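Local coordinates for protein acyl-CoA thioesterase II TesB2 (Mycobacterium marinum, PDB 3U0A) that probably hydrolyses fatty acyl-CoA thioesters to free fatty acids and coenzyme A, at residues V41-L46 with I103-A108; P127-L132 with R155-L161; H189-L193 with F227-A233; L201-A205 with A251-G255. One frame throughout, in Å; residues are numbered along the deposited sequence. Where two conformers were deposited one is given.

Contact 1 of 4, residues V41-L46 with I103-A108; sequences VAGQSL and IFSMGA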
loop_
_atom_site.group_PDB
_atom_site.type_symbol
_atom_site.label_atom_id
_atom_site.label_comp_id
_atom_site.label_asym_id
_atom_site.label_seq_id
_atom_site.Cartn_x
_atom_site.Cartn_y
_atom_site.Cartn_z
ATOM N N VAL A 41 11.307 -6.895 -13.247
ATOM C CA VAL A 41 11.378 -7.937 -12.251
ATOM C C VAL A 41 10.080 -8.026 -11.467
ATOM O O VAL A 41 9.600 -9.108 -11.207
ATOM C CB VAL A 41 12.591 -7.722 -11.296
ATOM C CG1 VAL A 41 12.559 -8.687 -10.119
ATOM C CG2 VAL A 41 13.891 -7.890 -12.065
ATOM N N ALA A 42 9.506 -6.883 -11.110
ATOM C CA ALA A 42 8.274 -6.862 -10.326
ATOM C C ALA A 42 7.140 -7.436 -11.136
ATOM O O ALA A 42 6.324 -8.200 -10.632
ATOM C CB ALA A 42 7.936 -5.452 -9.901
ATOM N N GLY A 43 7.105 -7.047 -12.411
ATOM C CA GLY A 43 6.069 -7.465 -13.320
ATOM C C GLY A 43 6.153 -8.943 -13.534
ATOM O O GLY A 43 5.139 -9.629 -13.517
ATOM N N GLN A 44 7.372 -9.447 -13.716
ATOM C CA GLN A 44 7.556 -10.864 -13.945
ATOM C C GLN A 44 7.242 -11.638 -12.674
ATOM O O GLN A 44 6.632 -12.700 -12.753
ATOM C CB GLN A 44 8.947 -11.180 -14.496
ATOM C CG GLN A 44 9.106 -10.803 -15.984
ATOM C CD GLN A 44 10.196 -11.607 -16.734
ATOM O OE1 GLN A 44 11.400 -11.539 -16.418
ATOM N NE2 GLN A 44 9.771 -12.354 -17.734
ATOM N N SER A 45 7.590 -11.104 -11.514
ATOM C CA SER A 45 7.188 -11.711 -10.260
ATOM C C SER A 45 5.668 -11.889 -10.190
ATOM O O SER A 45 5.199 -12.916 -9.742
ATOM C CB SER A 45 7.667 -10.880 -9.070
ATOM O OG SER A 45 9.043 -10.663 -9.116
ATOM N N LEU A 46 4.904 -10.895 -10.637
ATOM C CA LEU A 46 3.433 -11.024 -10.648
ATOM C C LEU A 46 2.951 -12.068 -11.655
ATOM O O LEU A 46 2.064 -12.875 -11.349
ATOM C CB LEU A 46 2.738 -9.691 -10.939
ATOM C CG LEU A 46 1.221 -9.738 -11.101
ATOM C CD1 LEU A 46 0.503 -10.130 -9.840
ATOM C CD2 LEU A 46 0.675 -8.420 -11.591
ATOM N N ILE A 103 16.031 -10.575 -4.475
ATOM C CA ILE A 103 16.176 -9.202 -4.976
ATOM C C ILE A 103 14.871 -8.406 -4.880
ATOM O O ILE A 103 14.883 -7.204 -4.769
ATOM C CB ILE A 103 16.733 -9.175 -6.427
ATOM C CG1 ILE A 103 15.700 -9.646 -7.469
ATOM C CG2 ILE A 103 18.011 -10.013 -6.550
ATOM C CD1 ILE A 103 16.237 -9.547 -8.894
ATOM N N PHE A 104 13.751 -9.120 -4.905
ATOM C CA PHE A 104 12.430 -8.549 -4.851
ATOM C C PHE A 104 11.505 -9.539 -4.187
ATOM O O PHE A 104 11.554 -10.698 -4.473
ATOM C CB PHE A 104 11.930 -8.215 -6.280
ATOM C CG PHE A 104 10.560 -7.589 -6.313
ATOM C CD1 PHE A 104 10.371 -6.266 -5.937
ATOM C CD2 PHE A 104 9.448 -8.334 -6.662
ATOM C CE1 PHE A 104 9.104 -5.705 -5.935
ATOM C CE2 PHE A 104 8.195 -7.775 -6.675
ATOM C CZ PHE A 104 8.018 -6.463 -6.312
ATOM N N SER A 105 10.649 -9.070 -3.310
ATOM C CA SER A 105 9.694 -9.936 -2.605
ATOM C C SER A 105 8.310 -9.298 -2.610
ATOM O O SER A 105 8.154 -8.110 -2.425
ATOM C CB SER A 105 10.131 -10.209 -1.161
ATOM O OG SER A 105 9.340 -11.238 -0.576
ATOM N N MET A 106 7.300 -10.124 -2.768
ATOM C CA MET A 106 6.042 -9.670 -3.254
ATOM C C MET A 106 4.878 -10.542 -2.780
ATOM O O MET A 106 5.005 -11.719 -2.582
ATOM C CB MET A 106 6.131 -9.750 -4.747
ATOM C CG MET A 106 4.950 -9.228 -5.441
ATOM S SD MET A 106 4.837 -10.003 -7.046
ATOM C CE MET A 106 3.043 -10.182 -7.070
ATOM N N GLY A 107 3.724 -9.926 -2.636
ATOM C CA GLY A 107 2.480 -10.662 -2.459
ATOM C C GLY A 107 1.360 -10.084 -3.315
ATOM O O GLY A 107 1.357 -8.882 -3.601
ATOM N N ALA A 108 0.421 -10.952 -3.700
ATOM C CA ALA A 108 -0.720 -10.579 -4.521
ATOM C C ALA A 108 -1.957 -11.393 -4.148
ATOM O O ALA A 108 -1.835 -12.546 -3.751
ATOM C CB ALA A 108 -0.390 -10.737 -6.006
#

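Contact 2 of 4, residues P127-L132 with R155-L161; sequences PPPDDL and RIVPRDL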
loop_
_atom_site.group_PDB
_atom_site.type_symbol
_atom_site.label_atom_id
_atom_site.label_comp_id
_atom_site.label_asym_id
_atom_site.label_seq_id
_atom_site.Cartn_x
_atom_site.Cartn_y
_atom_site.Cartn_z
ATOM N N PRO A 127 -6.640 18.689 -18.416
ATOM C CA PRO A 127 -6.897 19.070 -19.780
ATOM C C PRO A 127 -6.774 17.819 -20.628
ATOM O O PRO A 127 -6.104 16.875 -20.204
ATOM C CB PRO A 127 -5.793 20.081 -20.085
ATOM C CG PRO A 127 -4.722 19.784 -19.115
ATOM C CD PRO A 127 -5.379 19.241 -17.897
ATOM N N PRO A 128 -7.433 17.787 -21.802
ATOM C CA PRO A 128 -7.277 16.595 -22.606
ATOM C C PRO A 128 -5.821 16.394 -23.043
ATOM O O PRO A 128 -5.047 17.350 -23.069
ATOM C CB PRO A 128 -8.187 16.857 -23.810
ATOM C CG PRO A 128 -9.237 17.759 -23.294
ATOM C CD PRO A 128 -8.583 18.598 -22.231
ATOM N N PRO A 129 -5.440 15.152 -23.364
ATOM C CA PRO A 129 -4.051 14.928 -23.798
ATOM C C PRO A 129 -3.724 15.563 -25.147
ATOM O O PRO A 129 -2.593 15.955 -25.392
ATOM C CB PRO A 129 -3.969 13.401 -23.915
ATOM C CG PRO A 129 -5.385 12.953 -24.132
ATOM C CD PRO A 129 -6.250 13.921 -23.380
ATOM N N ASP A 130 -4.742 15.673 -25.992
ATOM C CA ASP A 130 -4.480 16.016 -27.389
ATOM C C ASP A 130 -3.895 17.411 -27.572
ATOM O O ASP A 130 -3.113 17.628 -28.532
ATOM C CB ASP A 130 -5.698 15.782 -28.293
ATOM C CG ASP A 130 -5.577 14.493 -29.093
ATOM O OD1 ASP A 130 -4.669 13.684 -28.775
ATOM O OD2 ASP A 130 -6.384 14.300 -30.033
ATOM N N ASP A 131 -4.196 18.326 -26.653
ATOM C CA ASP A 131 -3.628 19.667 -26.704
ATOM C C ASP A 131 -2.455 19.824 -25.700
ATOM O O ASP A 131 -2.147 20.927 -25.270
ATOM C CB ASP A 131 -4.748 20.745 -26.523
ATOM C CG ASP A 131 -5.608 20.555 -25.222
ATOM O OD1 ASP A 131 -5.114 19.940 -24.243
ATOM O OD2 ASP A 131 -6.773 21.061 -25.183
ATOM N N LEU A 132 -1.798 18.717 -25.351
ATOM C CA LEU A 132 -0.603 18.766 -24.523
ATOM C C LEU A 132 0.540 18.208 -25.350
ATOM O O LEU A 132 0.304 17.286 -26.133
ATOM C CB LEU A 132 -0.787 17.926 -23.257
ATOM C CG LEU A 132 -1.700 18.465 -22.157
ATOM C CD1 LEU A 132 -1.720 17.460 -21.014
ATOM C CD2 LEU A 132 -1.289 19.845 -21.663
ATOM N N ARG A 155 2.361 12.480 -21.653
ATOM C CA ARG A 155 2.092 13.926 -21.742
ATOM C C ARG A 155 1.879 14.443 -20.354
ATOM O O ARG A 155 0.978 13.969 -19.657
ATOM C CB ARG A 155 0.883 14.194 -22.631
ATOM C CG ARG A 155 1.054 13.644 -24.030
ATOM C CD ARG A 155 0.048 14.149 -25.060
ATOM N NE ARG A 155 0.234 13.377 -26.292
ATOM C CZ ARG A 155 -0.474 13.487 -27.416
ATOM N NH1 ARG A 155 -1.449 14.378 -27.543
ATOM N NH2 ARG A 155 -0.188 12.687 -28.447
ATOM N N ILE A 156 2.726 15.395 -19.955
ATOM C CA ILE A 156 2.832 15.832 -18.569
ATOM C C ILE A 156 2.085 17.127 -18.422
ATOM O O ILE A 156 2.411 18.106 -19.070
ATOM C CB ILE A 156 4.314 15.981 -18.139
ATOM C CG1 ILE A 156 5.089 14.720 -18.600
ATOM C CG2 ILE A 156 4.442 16.179 -16.622
ATOM C CD1 ILE A 156 6.294 14.313 -17.763
ATOM N N VAL A 157 1.058 17.123 -17.581
ATOM C CA VAL A 157 0.267 18.304 -17.384
ATOM C C VAL A 157 1.199 19.377 -16.832
ATOM O O VAL A 157 1.929 19.145 -15.864
ATOM C CB VAL A 157 -0.960 18.060 -16.472
ATOM C CG1 VAL A 157 -1.779 19.327 -16.350
ATOM C CG2 VAL A 157 -1.849 16.973 -17.054
ATOM N N PRO A 158 1.236 20.543 -17.500
ATOM C CA PRO A 158 1.981 21.733 -17.080
ATOM C C PRO A 158 1.560 22.250 -15.730
ATOM O O PRO A 158 0.361 22.182 -15.370
ATOM C CB PRO A 158 1.597 22.766 -18.136
ATOM C CG PRO A 158 1.303 21.981 -19.346
ATOM C CD PRO A 158 0.662 20.722 -18.846
ATOM N N ARG A 159 2.520 22.789 -14.985
ATOM C CA ARG A 159 2.213 23.201 -13.615
ATOM C C ARG A 159 0.986 24.180 -13.613
ATOM O O ARG A 159 0.095 24.088 -12.751
ATOM C CB ARG A 159 3.468 23.751 -12.901
ATOM N N ASP A 160 0.909 25.057 -14.614
ATOM C CA ASP A 160 -0.185 26.064 -14.697
ATOM C C ASP A 160 -1.588 25.558 -15.031
ATOM O O ASP A 160 -2.554 26.288 -14.845
ATOM C CB ASP A 160 0.156 27.140 -15.743
ATOM C CG ASP A 160 1.020 28.233 -15.179
ATOM O OD1 ASP A 160 1.102 28.336 -13.933
ATOM O OD2 ASP A 160 1.617 28.998 -15.965
ATOM N N LEU A 161 -1.698 24.353 -15.574
ATOM C CA LEU A 161 -3.009 23.783 -15.883
ATOM C C LEU A 161 -3.479 22.766 -14.815
ATOM O O LEU A 161 -4.628 22.277 -14.872
ATOM C CB LEU A 161 -2.996 23.152 -17.277
ATOM C CG LEU A 161 -2.535 24.143 -18.352
ATOM C CD1 LEU A 161 -2.425 23.480 -19.741
ATOM C CD2 LEU A 161 -3.446 25.385 -18.337
#

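Contact 3 of 4, residues H189-L193 with F227-A233; sequences HICAL and FMRGFRA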
loop_
_atom_site.group_PDB
_atom_site.type_symbol
_atom_site.label_atom_id
_atom_site.label_comp_id
_atom_site.label_asym_id
_atom_site.label_seq_id
_atom_site.Cartn_x
_atom_site.Cartn_y
_atom_site.Cartn_z
ATOM N N HIS A 189 -2.303 -5.991 -19.630
ATOM C CA HIS A 189 -2.667 -4.615 -19.407
ATOM C C HIS A 189 -2.300 -4.208 -18.012
ATOM O O HIS A 189 -1.701 -3.173 -17.827
ATOM C CB HIS A 189 -4.147 -4.366 -19.754
ATOM C CG HIS A 189 -4.424 -4.442 -21.243
ATOM N ND1 HIS A 189 -4.620 -3.361 -21.988
ATOM C CD2 HIS A 189 -4.459 -5.529 -22.110
ATOM C CE1 HIS A 189 -4.775 -3.730 -23.260
ATOM N NE2 HIS A 189 -4.687 -5.058 -23.324
ATOM N N ILE A 190 -2.624 -5.054 -17.035
ATOM C CA ILE A 190 -2.269 -4.816 -15.632
ATOM C C ILE A 190 -0.741 -4.599 -15.498
ATOM O O ILE A 190 -0.312 -3.606 -14.925
ATOM C CB ILE A 190 -2.836 -5.943 -14.716
ATOM C CG1 ILE A 190 -4.370 -5.875 -14.658
ATOM C CG2 ILE A 190 -2.362 -5.798 -13.289
ATOM C CD1 ILE A 190 -5.021 -7.216 -14.355
ATOM N N CYS A 191 0.049 -5.496 -16.096
ATOM C CA CYS A 191 1.504 -5.373 -16.122
ATOM C C CYS A 191 1.977 -4.092 -16.808
ATOM O O CYS A 191 2.893 -3.437 -16.343
ATOM C CB CYS A 191 2.140 -6.591 -16.793
ATOM S SG CYS A 191 2.088 -8.108 -15.795
ATOM N N ALA A 192 1.337 -3.734 -17.904
ATOM C CA ALA A 192 1.655 -2.507 -18.609
ATOM C C ALA A 192 1.495 -1.317 -17.658
ATOM O O ALA A 192 2.404 -0.509 -17.527
ATOM C CB ALA A 192 0.778 -2.355 -19.861
ATOM N N LEU A 193 0.350 -1.244 -16.976
ATOM C CA LEU A 193 0.060 -0.144 -16.061
ATOM C C LEU A 193 1.005 -0.160 -14.845
ATOM O O LEU A 193 1.474 0.908 -14.398
ATOM C CB LEU A 193 -1.413 -0.181 -15.606
ATOM C CG LEU A 193 -1.875 0.842 -14.554
ATOM C CD1 LEU A 193 -3.354 1.096 -14.678
ATOM C CD2 LEU A 193 -1.572 0.380 -13.144
ATOM N N PHE A 227 -6.090 -3.076 -8.168
ATOM C CA PHE A 227 -6.595 -3.079 -9.543
ATOM C C PHE A 227 -8.079 -3.239 -9.486
ATOM O O PHE A 227 -8.574 -4.324 -9.255
ATOM C CB PHE A 227 -5.943 -4.204 -10.343
ATOM C CG PHE A 227 -4.459 -4.183 -10.265
ATOM C CD1 PHE A 227 -3.743 -3.168 -10.868
ATOM C CD2 PHE A 227 -3.773 -5.135 -9.549
ATOM C CE1 PHE A 227 -2.365 -3.123 -10.781
ATOM C CE2 PHE A 227 -2.396 -5.090 -9.462
ATOM C CZ PHE A 227 -1.690 -4.088 -10.082
ATOM N N MET A 228 -8.789 -2.136 -9.663
ATOM C CA MET A 228 -10.230 -2.092 -9.364
ATOM C C MET A 228 -11.174 -2.399 -10.559
ATOM O O MET A 228 -12.149 -3.097 -10.393
ATOM C CB MET A 228 -10.597 -0.725 -8.776
ATOM C CG MET A 228 -10.187 -0.484 -7.334
ATOM S SD MET A 228 -8.904 0.781 -7.050
ATOM C CE MET A 228 -9.344 2.103 -8.161
ATOM N N ARG A 229 -10.913 -1.850 -11.743
ATOM C CA ARG A 229 -11.835 -2.013 -12.888
ATOM C C ARG A 229 -11.025 -2.257 -14.131
ATOM O O ARG A 229 -9.855 -1.891 -14.201
ATOM C CB ARG A 229 -12.697 -0.761 -13.097
ATOM C CG ARG A 229 -13.724 -0.536 -12.008
ATOM C CD ARG A 229 -14.224 0.898 -12.028
ATOM N NE ARG A 229 -15.085 1.193 -10.882
ATOM C CZ ARG A 229 -14.696 1.743 -9.723
ATOM N NH1 ARG A 229 -13.434 2.116 -9.496
ATOM N NH2 ARG A 229 -15.595 1.916 -8.765
ATOM N N GLY A 230 -11.641 -2.875 -15.113
ATOM C CA GLY A 230 -10.968 -3.113 -16.379
ATOM C C GLY A 230 -10.698 -1.838 -17.156
ATOM O O GLY A 230 -11.468 -0.864 -17.094
ATOM N N PHE A 231 -9.597 -1.857 -17.886
ATOM C CA PHE A 231 -9.168 -0.721 -18.698
ATOM C C PHE A 231 -8.375 -1.256 -19.893
ATOM O O PHE A 231 -8.213 -2.462 -20.043
ATOM C CB PHE A 231 -8.277 0.206 -17.846
ATOM C CG PHE A 231 -7.010 -0.461 -17.364
ATOM C CD1 PHE A 231 -6.999 -1.188 -16.187
ATOM C CD2 PHE A 231 -5.852 -0.389 -18.121
ATOM C CE1 PHE A 231 -5.850 -1.820 -15.756
ATOM C CE2 PHE A 231 -4.698 -1.020 -17.707
ATOM C CZ PHE A 231 -4.693 -1.739 -16.520
ATOM N N ARG A 232 -7.856 -0.355 -20.711
ATOM C CA ARG A 232 -6.926 -0.715 -21.758
ATOM C C ARG A 232 -5.721 0.219 -21.787
ATOM O O ARG A 232 -5.878 1.436 -21.885
ATOM C CB ARG A 232 -7.648 -0.663 -23.089
ATOM C CG ARG A 232 -8.570 -1.852 -23.340
ATOM C CD ARG A 232 -8.875 -2.060 -24.821
ATOM N NE ARG A 232 -7.663 -2.397 -25.590
ATOM C CZ ARG A 232 -7.228 -3.628 -25.860
ATOM N NH1 ARG A 232 -7.888 -4.698 -25.437
ATOM N NH2 ARG A 232 -6.111 -3.782 -26.568
ATOM N N ALA A 233 -4.514 -0.343 -21.706
ATOM C CA ALA A 233 -3.290 0.450 -21.729
ATOM C C ALA A 233 -2.861 0.960 -23.096
ATOM O O ALA A 233 -1.912 1.682 -23.159
ATOM C CB ALA A 233 -2.177 -0.337 -21.127
#

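Contact 4 of 4, residues L201-A205 with A251-G255; sequences LLGSA and ALTHG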
loop_
_atom_site.group_PDB
_atom_site.type_symbol
_atom_site.label_atom_id
_atom_site.label_comp_id
_atom_site.label_asym_id
_atom_site.label_seq_id
_atom_site.Cartn_x
_atom_site.Cartn_y
_atom_site.Cartn_z
ATOM N N LEU A 201 5.813 7.131 -11.099
ATOM C CA LEU A 201 5.241 7.738 -9.879
ATOM C C LEU A 201 6.228 8.447 -8.976
ATOM O O LEU A 201 5.946 9.528 -8.562
ATOM C CB LEU A 201 4.458 6.738 -9.041
ATOM C CG LEU A 201 3.685 7.280 -7.841
ATOM C CD1 LEU A 201 2.654 8.328 -8.231
ATOM C CD2 LEU A 201 2.997 6.103 -7.171
ATOM N N LEU A 202 7.373 7.861 -8.691
ATOM C CA LEU A 202 8.281 8.421 -7.695
ATOM C C LEU A 202 8.842 9.791 -8.105
ATOM O O LEU A 202 9.301 10.571 -7.244
ATOM C CB LEU A 202 9.416 7.436 -7.347
ATOM C CG LEU A 202 9.067 6.402 -6.256
ATOM C CD1 LEU A 202 10.169 5.339 -6.084
ATOM C CD2 LEU A 202 8.765 7.098 -4.932
ATOM N N GLY A 203 8.793 10.077 -9.411
ATOM C CA GLY A 203 9.080 11.424 -9.947
ATOM C C GLY A 203 8.259 12.527 -9.267
ATOM O O GLY A 203 8.727 13.645 -9.107
ATOM N N SER A 204 7.040 12.211 -8.845
ATOM C CA SER A 204 6.156 13.211 -8.219
ATOM C C SER A 204 6.717 13.769 -6.890
ATOM O O SER A 204 6.346 14.888 -6.476
ATOM C CB SER A 204 4.740 12.651 -7.998
ATOM O OG SER A 204 4.714 11.634 -7.005
ATOM N N ALA A 205 7.591 12.991 -6.242
ATOM C CA ALA A 205 8.297 13.437 -5.058
ATOM C C ALA A 205 9.250 14.608 -5.372
ATOM O O ALA A 205 9.501 15.416 -4.477
ATOM C CB ALA A 205 9.057 12.287 -4.400
ATOM N N ALA A 251 10.675 9.382 0.501
ATOM C CA ALA A 251 9.576 10.145 -0.032
ATOM C C ALA A 251 8.464 9.157 -0.263
ATOM O O ALA A 251 8.696 8.076 -0.750
ATOM C CB ALA A 251 9.962 10.833 -1.332
ATOM N N LEU A 252 7.251 9.530 0.089
ATOM C CA LEU A 252 6.115 8.730 -0.195
ATOM C C LEU A 252 5.380 9.368 -1.331
ATOM O O LEU A 252 5.275 10.592 -1.410
ATOM C CB LEU A 252 5.210 8.663 1.012
ATOM C CG LEU A 252 4.088 7.644 0.945
ATOM C CD1 LEU A 252 4.675 6.241 0.774
ATOM C CD2 LEU A 252 3.231 7.776 2.192
ATOM N N THR A 253 4.876 8.519 -2.219
ATOM C CA THR A 253 4.056 8.947 -3.336
ATOM C C THR A 253 2.822 8.045 -3.485
ATOM O O THR A 253 2.691 6.981 -2.882
ATOM C CB THR A 253 4.894 9.029 -4.634
ATOM O OG1 THR A 253 5.328 7.722 -5.046
ATOM C CG2 THR A 253 6.115 9.949 -4.418
ATOM N N HIS A 254 1.896 8.528 -4.290
ATOM C CA HIS A 254 0.532 8.025 -4.301
ATOM C C HIS A 254 -0.143 8.430 -5.562
ATOM O O HIS A 254 -0.031 9.605 -5.976
ATOM C CB HIS A 254 -0.245 8.635 -3.147
ATOM C CG HIS A 254 -1.716 8.347 -3.203
ATOM N ND1 HIS A 254 -2.223 7.151 -2.887
ATOM C CD2 HIS A 254 -2.797 9.144 -3.610
ATOM C CE1 HIS A 254 -3.565 7.175 -3.050
ATOM N NE2 HIS A 254 -3.910 8.395 -3.496
ATOM N N GLY A 255 -0.894 7.516 -6.169
ATOM C CA GLY A 255 -1.698 7.928 -7.290
ATOM C C GLY A 255 -2.898 7.095 -7.629
ATOM O O GLY A 255 -3.026 5.979 -7.146
#

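Contact 1 of 4, residues V41-L46 with I103-A108
Ala-42 sets its methyl over one face of the Phe-104 ring, where the helix of a hotdog fold lies on its sheet. Helix 34-51 is the sausage of the fold, and strand 101-111 belongs to the bun around it. The two short segments cross at -43°, with axes 9.2 Å apart. Packing is tightest in the middle. Ala-42 CB stands 4.2 Å from the centroid of the Phe-104 ring, a CH-pi contact. The ring gets beneath the helix because Phe-104 CG is anti to its own backbone N (chi1 -179°). Next along the strand, Met-106 SD touches Ser-45 CB at 3.6 Å. The Met-106 chain then bends at chi3 (141°), which brings CE to 3.8 Å from Leu-46 CD1. The ends of the contact are looser. At one end Val-41 CG1 meets Ile-103 CD1 at 4.0 Å. At the other, Leu-46 CD1 meets Ala-108 CB at the same spacing. Gly-43, partly exposed, is on the helix side turned from the strand. No hydrogen bond joins the two segments. Ser-45 OG comes obliquely to Phe-104 CD2 at 3.4 Å, yet its hydroxyl is spent within the helix. It donates to Val-41 O at 2.7 Å, and Ser-45 N reaches that oxygen from the opposite face of the carbonyl plane.

Contact 2 of 4, residues P127-L132 with R155-L161
Arg-155 and Pro-129 make the polar half of this contact. Arg-155 NH1 donates to Pro-129 O at 2.9 Å, and the bond is nearly straight (164°). The oxygen lies at the guanidinium edge, close to its plane, but NH1 sits well above the plane of the carbonyl. The same oxygen takes Leu-132 N from the opposite face, so two donors hold it and a turn closes from Pro-129 to Leu-132. The extended Arg-155 chain also runs past Leu-132 O, which is 3.3 Å from Arg-155 CD. A salt bridge from Asp-130 OD1 to Arg-155 NH1 is long at 3.5 Å. It is doubtful as well, because Asp-130 has two conformers. The apolar half belongs to Leu-132, Pro-127 and their partners. Leu-132 splits its branches: CD1 lies 4.0 Å from Val-157 CG2, while CD2 presses on Pro-158 CD at 3.5 Å. The Pro-127 ring turns its CD to Val-157 CG1, at 3.9 Å. Leu-161 lies more loosely against Pro-127 and Leu-132. Here the loop between strands 119-120 and 152-156 packs on Arg-155 of strand 152-156 and on the chain that follows it, in the second hotdog unit. Arg-155 NH2 has a second partner in Asp-153. Trp-175 of the adjoining strand 171-178 lies against Pro-129 and Leu-132, and Trp-236 touches Pro-129 and Arg-155.

Contact 3 of 4, residues H189-L193 with F227-A233
His-189, Phe-231 and Ile-190 carry most of this contact, which joins the helix of the second hotdog unit to the loop leaving strand 217-227. His-189 gives up the most surface. Its ND1 accepts from Ala-233 N at 3.0 Å, with an angle of 163° and the donor close to the ring plane. CE1 of the same ring sits over the centre of the Arg-232 guanidinium face, 3.6 Å from Arg-232 CZ. The two planes are steeply inclined, at 66° to each other. Phe-231 comes next. Its CG stands between the backbone N and the carbonyl carbon (chi1 62°), and this turns the ring in toward the helix. Leu-193 CD1 then rests over one face, 3.6 Å from Phe-231 CZ, while His-189 O lies at the ring edge. Ile-190 works through its CG2 branch. That methyl stands 3.6 Å from the centroid of the Phe-227 ring, almost on the ring normal, a CH-pi contact. Leu-193 CD2 approaches the edge of the Phe-227 ring. Farther on, Ala-192 and Ala-233 bring their methyls together. The chemistry is divided along the loop: CH-pi packing near the strand, polar grip near Ala-233. Arg-232 is also held by Asp-234 and Asp-184. His-189 NE2 bonds to Pro-183 O, so both ring nitrogens have backbone partners, which is consistent with ND1 as acceptor and NE2 as donor.

Contact 4 of 4, residues L201-A205 with A251-G255
Leu-201 overlaps Thr-253, sliding past it in the opposite direction so that Leu-201 CG lies 3.3 Å from Thr-253 OG1. The leucine reaches on along the strand. With chi1 at -173° the side chain extends away from its own backbone N, and this carries CD1 to 3.7 Å from His-254 O. Thr-253 has the most surface covered in this contact. Leu-202 crosses it at about a right angle, with CD2 3.5 Å from Thr-253 OG1. On its other branch, Thr-253 CG2 meets Ser-204 OG at 3.4 Å and Ala-205 CB at 3.8 Å. Ala-205 also places its methyl against Ala-251, CB to CB, at 3.5 Å. Leu-201 and the 3-10 segment that starts at Leu-202 thus lie on strand 250-259, just past the end of helix 186-200. This is the second hotdog unit, and the turn carries the chain off the helix while still covering the sheet. Leu-201 and Ala-205 also reach strand 237-247. On the reverse face of the strand, the ring of His-254 meets His-254 of the second subunit, so the strand lies between the turn and the subunit interface. No hydrogen bond links the turn to the strand. Ser-204 OG bonds instead to Leu-201 O at 2.9 Å, which also takes Ser-204 N. Thr-253 OG1 bonds to Gln-270 O on strand 264-275. Neither hydroxyl spends its bond across the contact, and what they offer there is shape: two buried polar groups pack like apolar ones among leucine and alanine side chains.

From the N terminus, contact 1 comes first. It closes the chain from helix 34-51 to strand 101-111 in the first hotdog unit. Contact 2 follows in series and closes a shorter loop, at strand 152-156, outermost within this chain. Contacts 3 and 4 come last and cross: 189-193 and 201-205 precede 227-233 and 251-255, so the segments alternate. Within the second unit they tie helix 186-200 to the loop after strand 217-227, and the turn after the helix to strand 250-259. Contacts 1 and 3 touch where Gly-43 O packs on Cys-191 SG, joining the two hotdog helices. Contact 2 lies apart, its centre about 33 Å from that of contact 1. Contacts 1, 3 and 4 also touch the second subunit.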